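Local coordinates for nitrogenase molybdenum-iron protein alpha chain (Clostridium pasteurianum, PDB 4WES) that forms, with the beta chain, the nitrogenase component that reduces dinitrogen to ammonia, using an iron-molybdenum cofactor and a shared [8Fe-7S] cluster, at residues D68-T73 / F134-I139; K207-V212 / G233-A238; I139-T144 / I167-F172; E274-I279 / T399-K404. One frame throughout, in Å; residues are numbered along the deposited sequence. Where two conformers were deposited one is given.

In the fold
Along the chain, interactions 1 and 3 come first, followed by interaction 2 and then interaction 4. Interactions 1 and 3 both use strand 138-143, which pairs with strand 69-74 on one side and 169-172 on the other within a parallel four-stranded sheet; they share I139, and their centres lie about 9 Å apart. H71 and Y142 also join them through a side-chain hydrogen bond. Interaction 2 sits at the border of a second parallel sheet, about 26 Å from interaction 1 between centres. Interaction 4, about 19 Å from interaction 2 between centres, ties the end of helix 263-277 to a surface loop. The first sheet leads toward the [8Fe-7S] cluster; interaction 4 is remote from it.

Interaction 1: D68-T73 / F134-I139; sequences DMVHIT and FHPAAI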
loop_
_atom_site.group_PDB
_atom_site.type_symbol
_atom_site.label_atom_id
_atom_site.label_comp_id
_atom_site.label_asym_id
_atom_site.label_seq_id
_atom_site.Cartn_x
_atom_site.Cartn_y
_atom_site.Cartn_z
ATOM N N ASP A 68 -17.843 12.540 27.825
ATOM C CA ASP A 68 -19.227 12.923 27.471
ATOM C C ASP A 68 -19.475 14.402 27.743
ATOM O O ASP A 68 -20.635 14.857 27.727
ATOM C CB ASP A 68 -20.261 12.030 28.150
ATOM C CG ASP A 68 -20.199 12.063 29.661
ATOM O OD1 ASP A 68 -19.289 12.671 30.241
ATOM O OD2 ASP A 68 -21.090 11.439 30.239
ATOM N N MET A 69 -18.389 15.155 27.910
ATOM C CA MET A 69 -18.400 16.603 27.945
ATOM C C MET A 69 -17.845 17.135 26.638
ATOM O O MET A 69 -16.816 16.628 26.190
ATOM C CB MET A 69 -17.580 17.039 29.175
ATOM C CG MET A 69 -17.363 18.502 29.445
ATOM S SD MET A 69 -16.703 18.663 31.121
ATOM C CE MET A 69 -16.376 20.443 31.056
ATOM N N VAL A 70 -18.513 18.116 26.023
ATOM C CA VAL A 70 -17.962 18.756 24.815
ATOM C C VAL A 70 -17.010 19.867 25.244
ATOM O O VAL A 70 -17.399 20.793 25.918
ATOM C CB VAL A 70 -19.082 19.282 23.889
ATOM C CG1 VAL A 70 -18.514 20.223 22.830
ATOM C CG2 VAL A 70 -19.811 18.131 23.251
ATOM N N HIS A 71 -15.733 19.721 24.856
ATOM C CA HIS A 71 -14.700 20.669 25.239
ATOM C C HIS A 71 -14.414 21.635 24.097
ATOM O O HIS A 71 -13.884 21.244 23.073
ATOM C CB HIS A 71 -13.409 19.915 25.613
ATOM C CG HIS A 71 -13.618 18.909 26.690
ATOM N ND1 HIS A 71 -13.782 19.240 28.010
ATOM C CD2 HIS A 71 -13.682 17.564 26.608
ATOM C CE1 HIS A 71 -13.962 18.123 28.696
ATOM N NE2 HIS A 71 -13.878 17.099 27.870
ATOM N N ILE A 72 -14.833 22.890 24.270
ATOM C CA ILE A 72 -14.692 23.904 23.225
ATOM C C ILE A 72 -13.507 24.798 23.523
ATOM O O ILE A 72 -13.489 25.505 24.535
ATOM C CB ILE A 72 -15.958 24.777 23.074
ATOM C CG1 ILE A 72 -17.212 23.908 22.845
ATOM C CG2 ILE A 72 -15.760 25.773 21.940
ATOM C CD1 ILE A 72 -18.504 24.719 22.768
ATOM N N THR A 73 -12.505 24.760 22.643
ATOM C CA THR A 73 -11.391 25.696 22.748
ATOM C C THR A 73 -11.817 27.046 22.173
ATOM O O THR A 73 -12.202 27.126 21.016
ATOM C CB THR A 73 -10.177 25.178 21.960
ATOM O OG1 THR A 73 -9.820 23.891 22.500
ATOM C CG2 THR A 73 -9.031 26.147 22.001
ATOM N N PHE A 134 -25.250 17.943 19.940
ATOM C CA PHE A 134 -24.658 16.809 20.672
ATOM C C PHE A 134 -25.299 16.472 21.996
ATOM O O PHE A 134 -25.094 15.372 22.496
ATOM C CB PHE A 134 -23.151 17.048 20.859
ATOM C CG PHE A 134 -22.426 17.223 19.564
ATOM C CD1 PHE A 134 -22.403 16.209 18.630
ATOM C CD2 PHE A 134 -21.803 18.406 19.264
ATOM C CE1 PHE A 134 -21.782 16.383 17.408
ATOM C CE2 PHE A 134 -21.182 18.585 18.046
ATOM C CZ PHE A 134 -21.169 17.574 17.116
ATOM N N HIS A 135 -26.067 17.405 22.564
ATOM C CA HIS A 135 -26.707 17.214 23.876
ATOM C C HIS A 135 -25.780 16.494 24.857
ATOM O O HIS A 135 -26.144 15.428 25.404
ATOM C CB HIS A 135 -28.063 16.499 23.757
ATOM C CG HIS A 135 -29.048 17.320 23.008
ATOM N ND1 HIS A 135 -29.196 17.240 21.642
ATOM C CD2 HIS A 135 -29.890 18.292 23.424
ATOM C CE1 HIS A 135 -30.099 18.116 21.248
ATOM N NE2 HIS A 135 -30.541 18.768 22.311
ATOM N N PRO A 136 -24.621 17.073 25.151
ATOM C CA PRO A 136 -23.690 16.405 26.045
ATOM C C PRO A 136 -24.088 16.549 27.533
ATOM O O PRO A 136 -25.026 17.280 27.866
ATOM C CB PRO A 136 -22.388 17.150 25.758
ATOM C CG PRO A 136 -22.887 18.557 25.534
ATOM C CD PRO A 136 -24.144 18.398 24.732
ATOM N N ALA A 137 -23.328 15.912 28.413
ATOM C CA ALA A 137 -23.556 16.036 29.842
ATOM C C ALA A 137 -23.250 17.446 30.341
ATOM O O ALA A 137 -23.830 17.930 31.308
ATOM C CB ALA A 137 -22.722 15.019 30.579
ATOM N N ALA A 138 -22.272 18.080 29.694
ATOM C CA ALA A 138 -21.749 19.405 30.067
ATOM C C ALA A 138 -20.932 19.906 28.904
ATOM O O ALA A 138 -20.548 19.125 28.028
ATOM C CB ALA A 138 -20.920 19.349 31.331
ATOM N N ILE A 139 -20.656 21.192 28.929
ATOM C CA ILE A 139 -19.762 21.846 27.967
ATOM C C ILE A 139 -18.675 22.549 28.727
ATOM O O ILE A 139 -18.932 23.177 29.761
ATOM C CB ILE A 139 -20.554 22.815 27.063
ATOM C CG1 ILE A 139 -21.543 22.009 26.203
ATOM C CG2 ILE A 139 -19.616 23.687 26.216
ATOM C CD1 ILE A 139 -22.547 22.839 25.426
#
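V70 meets P136 and I139 at the apolar centre of this contact between neighbouring parallel strands. Its CG2 branch lies anti to the carbonyl carbon (chi1 166° places CG1 opposite the backbone N), and from there it reaches P136 CB at 3.7 Å and comes near F134 CB at 4.2 Å. I72 adds the tip of its chain: its CD1 rests 3.8 Å from I139 CG2, the two side chains crossing at a slant. Helix 120-134 covers this face through I127 and A130. On the other face M69 runs out extended beside A138, with M69 CG 4.1 Å from A138 CB, and helix 54-63 contributes M63.

Toward the edge, the backbone takes over. V70 N donates to A138 O at 3.0 Å, while M69 CA brings a CA-H against the same oxygen. One step earlier in both segments, A137 N donates to D68 O at 3.0 Å, the donor nearly in line with the carbonyl. The D68 carboxylate passes near A137 CB, but its OD1 is held by the backbone N of Y246.

Apolar chains thus fill the V70/I139 face under helix 120-134, while main-chain bonds set the parallel alignment and tie the turn after that helix to D68.

Interaction 2: K207-V212 / G233-A238; sequences KYSINV and GYHVNA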
loop_
_atom_site.group_PDB
_atom_site.type_symbol
_atom_site.label_atom_id
_atom_site.label_comp_id
_atom_site.label_asym_id
_atom_site.label_seq_id
_atom_site.Cartn_x
_atom_site.Cartn_y
_atom_site.Cartn_z
ATOM N N LYS A 207 -19.959 -0.020 48.827
ATOM C CA LYS A 207 -18.948 -0.526 49.753
ATOM C C LYS A 207 -17.566 -0.565 49.088
ATOM O O LYS A 207 -17.453 -0.770 47.885
ATOM C CB LYS A 207 -19.298 -1.920 50.263
ATOM C CG LYS A 207 -20.620 -1.997 51.004
ATOM C CD LYS A 207 -20.812 -3.404 51.559
ATOM C CE LYS A 207 -22.223 -3.930 51.323
ATOM N NZ LYS A 207 -23.266 -3.195 52.090
ATOM N N TYR A 208 -16.534 -0.410 49.905
ATOM C CA TYR A 208 -15.151 -0.464 49.455
ATOM C C TYR A 208 -14.859 0.445 48.274
ATOM O O TYR A 208 -14.200 0.053 47.310
ATOM C CB TYR A 208 -14.755 -1.891 49.120
ATOM C CG TYR A 208 -15.066 -2.871 50.237
ATOM C CD1 TYR A 208 -14.496 -2.739 51.495
ATOM C CD2 TYR A 208 -15.945 -3.901 50.028
ATOM C CE1 TYR A 208 -14.784 -3.633 52.512
ATOM C CE2 TYR A 208 -16.258 -4.783 51.034
ATOM C CZ TYR A 208 -15.676 -4.640 52.270
ATOM O OH TYR A 208 -15.990 -5.555 53.241
ATOM N N SER A 209 -15.356 1.668 48.355
ATOM C CA SER A 209 -15.245 2.618 47.256
ATOM C C SER A 209 -13.953 3.423 47.323
ATOM O O SER A 209 -13.612 4.010 48.350
ATOM C CB SER A 209 -16.445 3.565 47.229
ATOM O OG SER A 209 -17.619 2.957 46.696
ATOM N N ILE A 210 -13.250 3.423 46.196
ATOM C CA ILE A 210 -12.019 4.186 46.035
ATOM C C ILE A 210 -12.150 5.033 44.763
ATOM O O ILE A 210 -12.895 4.713 43.856
ATOM C CB ILE A 210 -10.795 3.247 45.940
ATOM C CG1 ILE A 210 -10.831 2.376 44.697
ATOM C CG2 ILE A 210 -10.706 2.427 47.205
ATOM C CD1 ILE A 210 -10.145 3.030 43.490
ATOM N N ASN A 211 -11.350 6.100 44.704
ATOM C CA ASN A 211 -11.124 6.822 43.453
ATOM C C ASN A 211 -9.653 6.712 43.081
ATOM O O ASN A 211 -8.805 6.680 43.957
ATOM C CB ASN A 211 -11.400 8.302 43.571
ATOM C CG ASN A 211 -12.837 8.648 43.907
ATOM O OD1 ASN A 211 -13.791 7.994 43.458
ATOM N ND2 ASN A 211 -12.986 9.679 44.757
ATOM N N VAL A 212 -9.371 6.677 41.773
ATOM C CA VAL A 212 -8.016 6.869 41.296
ATOM C C VAL A 212 -7.886 8.284 40.766
ATOM O O VAL A 212 -8.529 8.656 39.789
ATOM C CB VAL A 212 -7.584 5.849 40.247
ATOM C CG1 VAL A 212 -6.091 6.013 39.926
ATOM C CG2 VAL A 212 -7.870 4.430 40.699
ATOM N N GLY A 233 -11.965 -6.724 44.813
ATOM C CA GLY A 233 -13.275 -6.428 45.398
ATOM C C GLY A 233 -13.564 -4.966 45.634
ATOM O O GLY A 233 -14.623 -4.649 46.196
ATOM N N TYR A 234 -12.686 -4.070 45.227
ATOM C CA TYR A 234 -12.978 -2.650 45.355
ATOM C C TYR A 234 -14.026 -2.205 44.358
ATOM O O TYR A 234 -14.159 -2.780 43.258
ATOM C CB TYR A 234 -11.710 -1.820 45.130
ATOM C CG TYR A 234 -10.646 -2.062 46.189
ATOM C CD1 TYR A 234 -10.770 -1.521 47.474
ATOM C CD2 TYR A 234 -9.532 -2.845 45.919
ATOM C CE1 TYR A 234 -9.822 -1.742 48.454
ATOM C CE2 TYR A 234 -8.579 -3.079 46.887
ATOM C CZ TYR A 234 -8.721 -2.542 48.156
ATOM O OH TYR A 234 -7.782 -2.752 49.124
ATOM N N HIS A 235 -14.734 -1.141 44.708
ATOM C CA HIS A 235 -15.571 -0.439 43.790
ATOM C C HIS A 235 -14.766 0.776 43.331
ATOM O O HIS A 235 -14.435 1.633 44.152
ATOM C CB HIS A 235 -16.869 0.037 44.456
ATOM C CG HIS A 235 -17.690 0.882 43.548
ATOM N ND1 HIS A 235 -17.964 2.215 43.795
ATOM C CD2 HIS A 235 -18.274 0.589 42.369
ATOM C CE1 HIS A 235 -18.690 2.702 42.807
ATOM N NE2 HIS A 235 -18.897 1.735 41.931
ATOM N N VAL A 236 -14.481 0.869 42.028
ATOM C CA VAL A 236 -13.757 2.009 41.521
ATOM C C VAL A 236 -14.775 3.099 41.206
ATOM O O VAL A 236 -15.359 3.145 40.123
ATOM C CB VAL A 236 -12.846 1.684 40.323
ATOM C CG1 VAL A 236 -12.042 2.906 39.933
ATOM C CG2 VAL A 236 -11.937 0.516 40.648
ATOM N N ASN A 237 -14.995 3.956 42.197
ATOM C CA ASN A 237 -16.061 4.955 42.095
ATOM C C ASN A 237 -15.841 5.932 40.945
ATOM O O ASN A 237 -16.754 6.244 40.200
ATOM C CB ASN A 237 -16.148 5.682 43.442
ATOM C CG ASN A 237 -17.188 6.760 43.447
ATOM O OD1 ASN A 237 -18.384 6.498 43.310
ATOM N ND2 ASN A 237 -16.737 7.988 43.541
ATOM N N ALA A 238 -14.610 6.427 40.826
ATOM C CA ALA A 238 -14.255 7.344 39.761
ATOM C C ALA A 238 -12.766 7.300 39.552
ATOM O O ALA A 238 -12.003 7.124 40.496
ATOM C CB ALA A 238 -14.651 8.772 40.115
HETATM O O HOH W 1 -19.535 4.691 45.615
#
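Strands 209-212 and 235-238 run side by side in parallel, the axes of these short segments 4.6 Å apart at closest approach and turned by 52°, probably in part because the chain is irregular at N237. They belong to a beta-alpha-beta crossover joined through helix 221-232. Strand 235-239 is outermost in its sheet within this chain. The pairing is regular up to I210, with H235 N donating to Y208 O, I210 N to H235 O and N237 N to I210 O; N237 is then an extra residue that shifts the register, as in a beta bulge, and V212 N donates to A238 O.

I210 carries the apolar face. Its CG1 stands between the backbone N and the carbonyl carbon (chi1 65°), and the chain then turns so that CD1 lies 4.0 Å from V236 CG1. The other branch, CG2, approaches Y234 CD1, the two side chains crossing near a right angle. L229 of the crossover helix packs on I210, Y234 and V236. G233, with positive phi, closes that helix in a Schellman motif.

The S209, H235 and N211 face is polar. In the S209 conformer described, H235 ND1 donates to S209 OG at 3.0 Å, the oxygen tilted from the imidazole plane; OG also bonds to K206 O, and one water donates to both S209 OG and N237 OD1. N211 and N237 lie alongside one another, their amide planes 36° apart, and N211 ND2 is bonded to A252 O and N258 OD1. N237 ND2 donates to N211 OD1 at 2.9 Å, in the N211 carbonyl plane and on a lone pair.

Interaction 3: I139-T144 / I167-F172; sequences IGVYAT and IPVHAF
Y142 and F172 lie side by side, each with CG anti to the carbonyl carbon. Their matching chi1, near -60° in both, points the side chains the same way, and nearly equivalent chi2 values turn the rings parallel, planes 5° apart. The rings are slid so far that they barely overlap: the centroids are 4.9 Å apart, and the touch comes where Y142 CE1 nears F172 CD1 at 3.3 Å. V141 O approaches the F172 ring at its edge, in plane. Y142 OH is hydrogen-bonded to H71 ND1 on the neighbouring strand, which helps fix the phenol, while M63 of helix 54-63 packs against both rings. On the same face, H170 NE2 is tied to Y246 OH.

The opposite face is aliphatic. In the V141 conformer described, V141 CG2 lies 4.0 Å from V169 CG1. I167 has its CG1 between backbone N and carbonyl carbon (chi1 64°), and this carries CD1 to 4.1 Å from I139 CG1. A158 and S162 of helix 154-165 cover V169.

Five backbone bonds alternate from I139 N to P168 O through A143 N to F172 O. This is the regular pairing of a parallel sheet within an alpha/beta domain, whose strand 138-143 leads into T144 and C145 at the [8Fe-7S] cluster site.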
loop_
_atom_site.group_PDB
_atom_site.type_symbol
_atom_site.label_atom_id
_atom_site.label_comp_id
_atom_site.label_asym_id
_atom_site.label_seq_id
_atom_site.Cartn_x
_atom_site.Cartn_y
_atom_site.Cartn_z
ATOM N N ILE A 139 -20.656 21.192 28.929
ATOM C CA ILE A 139 -19.762 21.846 27.967
ATOM C C ILE A 139 -18.675 22.549 28.727
ATOM O O ILE A 139 -18.932 23.177 29.761
ATOM C CB ILE A 139 -20.554 22.815 27.063
ATOM C CG1 ILE A 139 -21.543 22.009 26.203
ATOM C CG2 ILE A 139 -19.616 23.687 26.216
ATOM C CD1 ILE A 139 -22.547 22.839 25.426
ATOM N N GLY A 140 -17.429 22.419 28.254
ATOM C CA GLY A 140 -16.328 23.220 28.767
ATOM C C GLY A 140 -15.912 24.261 27.745
ATOM O O GLY A 140 -15.977 24.019 26.540
ATOM N N VAL A 141 -15.459 25.417 28.240
ATOM C CA VAL A 141 -14.933 26.495 27.427
ATOM C C VAL A 141 -13.545 26.816 27.934
ATOM O O VAL A 141 -13.380 27.120 29.121
ATOM C CB VAL A 141 -15.771 27.757 27.563
ATOM C CG1 VAL A 141 -15.142 28.879 26.743
ATOM C CG2 VAL A 141 -17.208 27.483 27.145
ATOM N N TYR A 142 -12.540 26.764 27.050
ATOM C CA TYR A 142 -11.154 26.851 27.461
ATOM C C TYR A 142 -10.499 28.065 26.807
ATOM O O TYR A 142 -10.459 28.155 25.573
ATOM C CB TYR A 142 -10.405 25.558 27.064
ATOM C CG TYR A 142 -11.043 24.372 27.730
ATOM C CD1 TYR A 142 -10.667 23.952 28.988
ATOM C CD2 TYR A 142 -12.084 23.717 27.126
ATOM C CE1 TYR A 142 -11.314 22.905 29.616
ATOM C CE2 TYR A 142 -12.778 22.689 27.744
ATOM C CZ TYR A 142 -12.378 22.284 29.004
ATOM O OH TYR A 142 -13.047 21.270 29.664
ATOM N N ALA A 143 -9.992 28.981 27.625
ATOM C CA ALA A 143 -9.295 30.138 27.100
ATOM C C ALA A 143 -7.929 29.758 26.506
ATOM O O ALA A 143 -7.299 28.800 26.919
ATOM C CB ALA A 143 -9.108 31.196 28.176
ATOM N N THR A 144 -7.504 30.583 25.570
ATOM C CA THR A 144 -6.224 30.493 24.895
ATOM C C THR A 144 -5.578 31.888 24.932
ATOM O O THR A 144 -6.214 32.856 25.352
ATOM C CB THR A 144 -6.391 30.024 23.450
ATOM O OG1 THR A 144 -7.168 30.973 22.752
ATOM C CG2 THR A 144 -6.977 28.649 23.390
ATOM N N ILE A 167 -27.884 22.794 30.881
ATOM C CA ILE A 167 -26.809 21.887 31.299
ATOM C C ILE A 167 -25.653 22.746 31.781
ATOM O O ILE A 167 -25.566 23.943 31.482
ATOM C CB ILE A 167 -26.334 20.899 30.176
ATOM C CG1 ILE A 167 -25.711 21.638 28.996
ATOM C CG2 ILE A 167 -27.481 19.978 29.785
ATOM C CD1 ILE A 167 -24.937 20.717 28.083
ATOM N N PRO A 168 -24.716 22.125 32.507
ATOM C CA PRO A 168 -23.593 22.910 33.022
ATOM C C PRO A 168 -22.650 23.355 31.898
ATOM O O PRO A 168 -22.421 22.585 30.945
ATOM C CB PRO A 168 -22.891 21.937 33.953
ATOM C CG PRO A 168 -23.957 20.933 34.377
ATOM C CD PRO A 168 -24.751 20.795 33.111
ATOM N N VAL A 169 -22.120 24.562 32.020
ATOM C CA VAL A 169 -21.087 25.068 31.122
ATOM C C VAL A 169 -19.982 25.579 32.019
ATOM O O VAL A 169 -20.202 26.464 32.840
ATOM C CB VAL A 169 -21.600 26.162 30.171
ATOM C CG1 VAL A 169 -20.535 26.541 29.180
ATOM C CG2 VAL A 169 -22.851 25.699 29.422
ATOM N N HIS A 170 -18.786 25.037 31.861
ATOM C CA HIS A 170 -17.662 25.352 32.741
ATOM C C HIS A 170 -16.588 26.100 31.985
ATOM O O HIS A 170 -16.041 25.584 31.003
ATOM C CB HIS A 170 -17.057 24.091 33.325
ATOM C CG HIS A 170 -18.058 23.269 34.081
ATOM N ND1 HIS A 170 -18.688 23.750 35.199
ATOM C CD2 HIS A 170 -18.532 22.020 33.895
ATOM C CE1 HIS A 170 -19.494 22.822 35.674
ATOM N NE2 HIS A 170 -19.441 21.772 34.899
ATOM N N ALA A 171 -16.298 27.308 32.448
ATOM C CA ALA A 171 -15.227 28.132 31.864
ATOM C C ALA A 171 -13.902 27.935 32.592
ATOM O O ALA A 171 -13.851 27.870 33.814
ATOM C CB ALA A 171 -15.629 29.603 31.889
ATOM N N PHE A 172 -12.813 27.939 31.824
ATOM C CA PHE A 172 -11.470 27.792 32.367
ATOM C C PHE A 172 -10.576 28.867 31.784
ATOM O O PHE A 172 -10.356 28.886 30.564
ATOM C CB PHE A 172 -10.885 26.417 32.019
ATOM C CG PHE A 172 -11.674 25.265 32.573
ATOM C CD1 PHE A 172 -12.766 24.761 31.912
ATOM C CD2 PHE A 172 -11.313 24.679 33.779
ATOM C CE1 PHE A 172 -13.510 23.707 32.413
ATOM C CE2 PHE A 172 -12.038 23.611 34.299
ATOM C CZ PHE A 172 -13.152 23.137 33.630
#

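Interaction 4: E274-I279 / T399-K404; sequences ETKYGI and TPDEQK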
loop_
_atom_site.group_PDB
_atom_site.type_symbol
_atom_site.label_atom_id
_atom_site.label_comp_id
_atom_site.label_asym_id
_atom_site.label_seq_id
_atom_site.Cartn_x
_atom_site.Cartn_y
_atom_site.Cartn_z
ATOM N N GLU A 274 -10.063 16.020 51.053
ATOM C CA GLU A 274 -9.819 15.703 52.442
ATOM C C GLU A 274 -10.391 16.800 53.352
ATOM O O GLU A 274 -11.059 16.505 54.344
ATOM C CB GLU A 274 -8.333 15.485 52.738
ATOM C CG GLU A 274 -8.079 15.028 54.168
ATOM C CD GLU A 274 -6.675 14.587 54.469
ATOM O OE1 GLU A 274 -5.840 14.521 53.554
ATOM O OE2 GLU A 274 -6.409 14.361 55.653
ATOM N N THR A 275 -10.143 18.078 53.026
ATOM C CA THR A 275 -10.624 19.158 53.866
ATOM C C THR A 275 -12.159 19.221 53.890
ATOM O O THR A 275 -12.780 19.400 54.952
ATOM C CB THR A 275 -10.067 20.480 53.352
ATOM O OG1 THR A 275 -8.638 20.410 53.411
ATOM C CG2 THR A 275 -10.609 21.641 54.127
ATOM N N LYS A 276 -12.776 19.132 52.711
ATOM C CA LYS A 276 -14.207 19.385 52.585
ATOM C C LYS A 276 -15.055 18.180 52.995
ATOM O O LYS A 276 -16.096 18.352 53.626
ATOM C CB LYS A 276 -14.550 19.815 51.164
ATOM C CG LYS A 276 -16.020 20.159 50.962
ATOM C CD LYS A 276 -16.268 20.829 49.609
ATOM C CE LYS A 276 -17.743 21.105 49.388
ATOM N NZ LYS A 276 -17.995 21.897 48.163
ATOM N N TYR A 277 -14.618 16.981 52.622
ATOM C CA TYR A 277 -15.407 15.754 52.819
ATOM C C TYR A 277 -14.858 14.807 53.904
ATOM O O TYR A 277 -15.577 13.914 54.341
ATOM C CB TYR A 277 -15.553 14.997 51.486
ATOM C CG TYR A 277 -16.262 15.782 50.439
ATOM C CD1 TYR A 277 -17.625 16.092 50.562
ATOM C CD2 TYR A 277 -15.597 16.264 49.315
ATOM C CE1 TYR A 277 -18.289 16.851 49.612
ATOM C CE2 TYR A 277 -16.259 16.996 48.380
ATOM C CZ TYR A 277 -17.598 17.293 48.507
ATOM O OH TYR A 277 -18.227 18.039 47.548
ATOM N N GLY A 278 -13.590 14.973 54.269
ATOM C CA GLY A 278 -12.951 14.053 55.212
ATOM C C GLY A 278 -12.352 12.840 54.536
ATOM O O GLY A 278 -11.886 11.940 55.210
ATOM N N ILE A 279 -12.339 12.806 53.193
ATOM C CA ILE A 279 -11.828 11.646 52.479
ATOM C C ILE A 279 -10.308 11.677 52.459
ATOM O O ILE A 279 -9.716 12.620 51.914
ATOM C CB ILE A 279 -12.400 11.593 51.062
ATOM C CG1 ILE A 279 -13.936 11.525 51.060
ATOM C CG2 ILE A 279 -11.796 10.430 50.281
ATOM C CD1 ILE A 279 -14.564 11.888 49.735
ATOM N N THR A 399 -13.768 24.338 53.040
ATOM C CA THR A 399 -13.951 24.122 54.475
ATOM C C THR A 399 -14.804 22.882 54.651
ATOM O O THR A 399 -15.404 22.404 53.688
ATOM C CB THR A 399 -14.655 25.326 55.109
ATOM O OG1 THR A 399 -15.959 25.523 54.537
ATOM C CG2 THR A 399 -13.822 26.606 54.981
ATOM N N PRO A 400 -14.818 22.310 55.866
ATOM C CA PRO A 400 -15.595 21.094 56.043
ATOM C C PRO A 400 -17.037 21.322 55.747
ATOM O O PRO A 400 -17.651 22.222 56.323
ATOM C CB PRO A 400 -15.429 20.763 57.531
ATOM C CG PRO A 400 -14.193 21.442 57.942
ATOM C CD PRO A 400 -14.051 22.657 57.074
ATOM N N ASP A 401 -17.600 20.469 54.916
ATOM C CA ASP A 401 -18.994 20.542 54.569
ATOM C C ASP A 401 -19.842 20.150 55.806
ATOM O O ASP A 401 -19.676 19.067 56.346
ATOM C CB ASP A 401 -19.245 19.651 53.342
ATOM C CG ASP A 401 -20.650 19.813 52.759
ATOM O OD1 ASP A 401 -20.750 20.244 51.588
ATOM O OD2 ASP A 401 -21.634 19.473 53.466
ATOM N N GLU A 402 -20.688 21.071 56.266
ATOM C CA GLU A 402 -21.433 20.878 57.532
ATOM C C GLU A 402 -22.417 19.698 57.465
ATOM O O GLU A 402 -22.867 19.202 58.500
ATOM C CB GLU A 402 -22.138 22.191 57.898
ATOM C CG GLU A 402 -21.191 23.282 58.380
ATOM C CD GLU A 402 -21.894 24.595 58.704
ATOM O OE1 GLU A 402 -21.381 25.350 59.578
ATOM O OE2 GLU A 402 -22.949 24.867 58.077
ATOM N N GLN A 403 -22.728 19.259 56.244
ATOM C CA GLN A 403 -23.629 18.129 55.984
ATOM C C GLN A 403 -22.912 16.815 55.560
ATOM O O GLN A 403 -23.279 15.712 56.008
ATOM C CB GLN A 403 -24.624 18.533 54.897
ATOM C CG GLN A 403 -25.325 17.377 54.195
ATOM C CD GLN A 403 -25.868 17.765 52.825
ATOM O OE1 GLN A 403 -26.151 18.950 52.557
ATOM N NE2 GLN A 403 -26.024 16.763 51.952
ATOM N N LYS A 404 -21.900 16.933 54.710
ATOM C CA LYS A 404 -21.276 15.759 54.058
ATOM C C LYS A 404 -19.936 15.339 54.655
ATOM O O LYS A 404 -19.444 14.242 54.339
ATOM C CB LYS A 404 -21.047 16.034 52.560
ATOM C CG LYS A 404 -22.325 16.297 51.781
ATOM C CD LYS A 404 -22.094 16.630 50.304
ATOM C CE LYS A 404 -23.392 17.075 49.615
ATOM N NZ LYS A 404 -23.120 17.380 48.170
HETATM O O HOH W 2 -20.724 18.920 47.960
#
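K276 and D401 form the close-packed part of this contact, where the last turn of helix 263-277 meets a loop. D401 N donates to K276 O at 2.9 Å, almost straight (175°) and on a lone pair in the carbonyl plane. Two residues earlier, T399 O receives the CA-H of K276, the CA lying 3.4 Å away. K276 CG, turned anti to the backbone N (chi1 -177°), touches D401 CB and lies over the centre of one face of the ring of its own neighbour Y277. D401 OD2 accepts from Q403 N, an Asx turn, and also from K404 N at 2.8 Å, completing an Asx motif.

The outer side is looser. K404 runs extended alongside Y277, its CD 3.9 Å from Y277 CE1 at the ring edge, and one water bonds Y277 OH at 2.7 Å and accepts from K404 NZ. K276 NZ stops 4.7 Å from D401 OD1, making no direct salt bridge. The side chains of T399 and P400 lie at the surface, where both residues also touch a crystal neighbour.

Between these segments one main-chain bond, side-chain carbon contacts and a water bridge hold the loop to the helix end, with opposite charges nearby probably adding a modest, long-range attraction.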